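Local atomic coordinates of agarase (Pseudoalteromonas fuliginea, PDB entry 6XJ9), a protein that probably hydrolyses agarose, the galactan of red algal cell walls, as a marine bacterial agarase of glycoside hydrolase family 50. Residues L529-A533 against F570-I576. Sequence-based numbering, arbitrary orientation.
Sequences LGRDA and FDKGVTI
Val574 N and Ala533 N each donate a backbone hydrogen bond across the contact, joining segment 529-533 to the end of helix 567-572 and the residues just after it. Val574 N donates to Leu529 O over 3.0 Å and nearly straight, at 168°. Ala533 N donates to Asp571 O at 2.8 Å. The backbones also lie close. Gly530 CA makes a CA-H...O contact with Val574 O at 3.1 Å, and Asp532 CA makes one with Lys572 O at 3.2 Å. Gly573 ends the helix with positive phi; a CB there would clash with Gly530 O and would jam against the Lys572 carbonyl, which by itself calls for glycine.

Apolar contacts centre on Leu529. Its CD2 meets Phe570 CZ at 3.7 Å, while CD1 touches Ile576 CG2, the two side chains crossing at about a right angle. Trp560 and Phe587 also pack on Leu529 and Ile576.

Asp532 holds CG anti to its backbone N (chi1 -171°), which sets the carboxylate beside the Lys572 backbone. OD1 accepts from Lys534 N, an Asx turn. With an alanine here, the Lys534 amide would probably lose this acceptor and the Asx turn its side-chain bond.

Several carbonyls converge here. Lys539 NZ bonds to those of Leu529, Arg531 and Phe570, so its charge probably offsets the crowding of acceptors where the helix end meets the loop.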
loop_
_atom_site.group_PDB
_atom_site.type_symbol
_atom_site.label_atom_id
_atom_site.label_comp_id
_atom_site.label_asym_id
_atom_site.label_seq_id
_atom_site.Cartn_x
_atom_site.Cartn_y
_atom_site.Cartn_z
ATOM N N LEU A 529 -9.419 47.581 23.935
ATOM C CA LEU A 529 -9.710 48.350 25.143
ATOM C C LEU A 529 -8.828 49.598 25.198
ATOM O O LEU A 529 -9.214 50.603 25.797
ATOM C CB LEU A 529 -9.471 47.481 26.384
ATOM C CG LEU A 529 -10.599 46.528 26.782
ATOM C CD1 LEU A 529 -10.109 45.486 27.775
ATOM C CD2 LEU A 529 -11.783 47.287 27.360
ATOM N N GLY A 530 -7.652 49.512 24.559
ATOM C CA GLY A 530 -6.636 50.555 24.615
ATOM C C GLY A 530 -6.903 51.685 23.626
ATOM O O GLY A 530 -6.134 52.649 23.564
ATOM N N ARG A 531 -8.005 51.559 22.871
ATOM C CA ARG A 531 -8.345 52.479 21.795
ATOM C C ARG A 531 -9.575 53.308 22.173
ATOM O O ARG A 531 -10.236 53.042 23.180
ATOM C CB ARG A 531 -8.499 51.719 20.469
ATOM C CG ARG A 531 -7.283 50.883 20.091
ATOM C CD ARG A 531 -7.481 49.956 18.906
ATOM N NE ARG A 531 -7.707 50.714 17.686
ATOM C CZ ARG A 531 -8.186 50.233 16.543
ATOM N NH1 ARG A 531 -8.520 48.958 16.430
ATOM N NH2 ARG A 531 -8.341 51.045 15.506
ATOM N N ASP A 532 -9.877 54.314 21.336
ATOM C CA ASP A 532 -10.885 55.316 21.647
ATOM C C ASP A 532 -12.252 54.879 21.125
ATOM O O ASP A 532 -12.409 54.580 19.942
ATOM C CB ASP A 532 -10.483 56.691 21.103
ATOM C CG ASP A 532 -11.361 57.848 21.567
ATOM O OD1 ASP A 532 -12.324 57.609 22.324
ATOM O OD2 ASP A 532 -11.076 58.991 21.154
ATOM N N ALA A 533 -13.247 54.916 22.018
ATOM C CA ALA A 533 -14.626 54.605 21.682
ATOM C C ALA A 533 -15.132 55.455 20.517
ATOM O O ALA A 533 -16.001 54.998 19.783
ATOM C CB ALA A 533 -15.508 54.758 22.900
ATOM N N PHE A 570 -11.918 55.624 30.467
ATOM C CA PHE A 570 -12.073 54.245 30.034
ATOM C C PHE A 570 -12.333 54.207 28.530
ATOM O O PHE A 570 -11.686 53.453 27.800
ATOM C CB PHE A 570 -13.164 53.534 30.838
ATOM C CG PHE A 570 -13.384 52.098 30.434
ATOM C CD1 PHE A 570 -12.816 51.061 31.161
ATOM C CD2 PHE A 570 -14.134 51.783 29.307
ATOM C CE1 PHE A 570 -13.004 49.741 30.775
ATOM C CE2 PHE A 570 -14.325 50.462 28.926
ATOM C CZ PHE A 570 -13.756 49.444 29.659
ATOM N N ASP A 571 -13.264 55.063 28.094
ATOM C CA ASP A 571 -13.721 55.170 26.719
ATOM C C ASP A 571 -12.581 55.604 25.804
ATOM O O ASP A 571 -12.497 55.146 24.663
ATOM C CB ASP A 571 -14.906 56.133 26.624
ATOM C CG ASP A 571 -16.171 55.583 27.261
ATOM O OD1 ASP A 571 -16.130 54.423 27.737
ATOM O OD2 ASP A 571 -17.187 56.315 27.280
ATOM N N LYS A 572 -11.725 56.498 26.315
ATOM C CA LYS A 572 -10.619 57.057 25.550
ATOM C C LYS A 572 -9.572 55.976 25.278
ATOM O O LYS A 572 -8.988 55.933 24.196
ATOM C CB LYS A 572 -9.996 58.241 26.302
ATOM C CG LYS A 572 -8.990 59.076 25.517
ATOM C CD LYS A 572 -8.425 60.244 26.315
ATOM C CE LYS A 572 -7.325 60.992 25.584
ATOM N NZ LYS A 572 -6.640 61.979 26.456
ATOM N N GLY A 573 -9.332 55.117 26.275
ATOM C CA GLY A 573 -8.282 54.116 26.186
ATOM C C GLY A 573 -7.835 53.654 27.569
ATOM O O GLY A 573 -7.536 54.484 28.423
ATOM N N VAL A 574 -7.811 52.327 27.774
ATOM C CA VAL A 574 -7.310 51.717 29.000
ATOM C C VAL A 574 -6.153 50.800 28.635
ATOM O O VAL A 574 -6.258 50.030 27.684
ATOM C CB VAL A 574 -8.378 50.878 29.731
ATOM C CG1 VAL A 574 -7.960 50.534 31.154
ATOM C CG2 VAL A 574 -9.761 51.502 29.702
ATOM N N THR A 575 -5.078 50.858 29.428
ATOM C CA THR A 575 -4.067 49.814 29.388
ATOM C C THR A 575 -4.357 48.837 30.518
ATOM O O THR A 575 -4.147 49.185 31.676
ATOM C CB THR A 575 -2.652 50.392 29.548
ATOM O OG1 THR A 575 -2.483 51.385 28.537
ATOM C CG2 THR A 575 -1.574 49.336 29.431
ATOM N N ILE A 576 -4.837 47.630 30.180
ATOM C CA ILE A 576 -5.191 46.662 31.216
ATOM C C ILE A 576 -3.930 46.110 31.866
ATOM O O ILE A 576 -2.856 46.111 31.266
ATOM C CB ILE A 576 -6.119 45.529 30.717
ATOM C CG1 ILE A 576 -5.501 44.719 29.574
ATOM C CG2 ILE A 576 -7.495 46.067 30.351
ATOM C CD1 ILE A 576 -4.630 43.569 30.025
#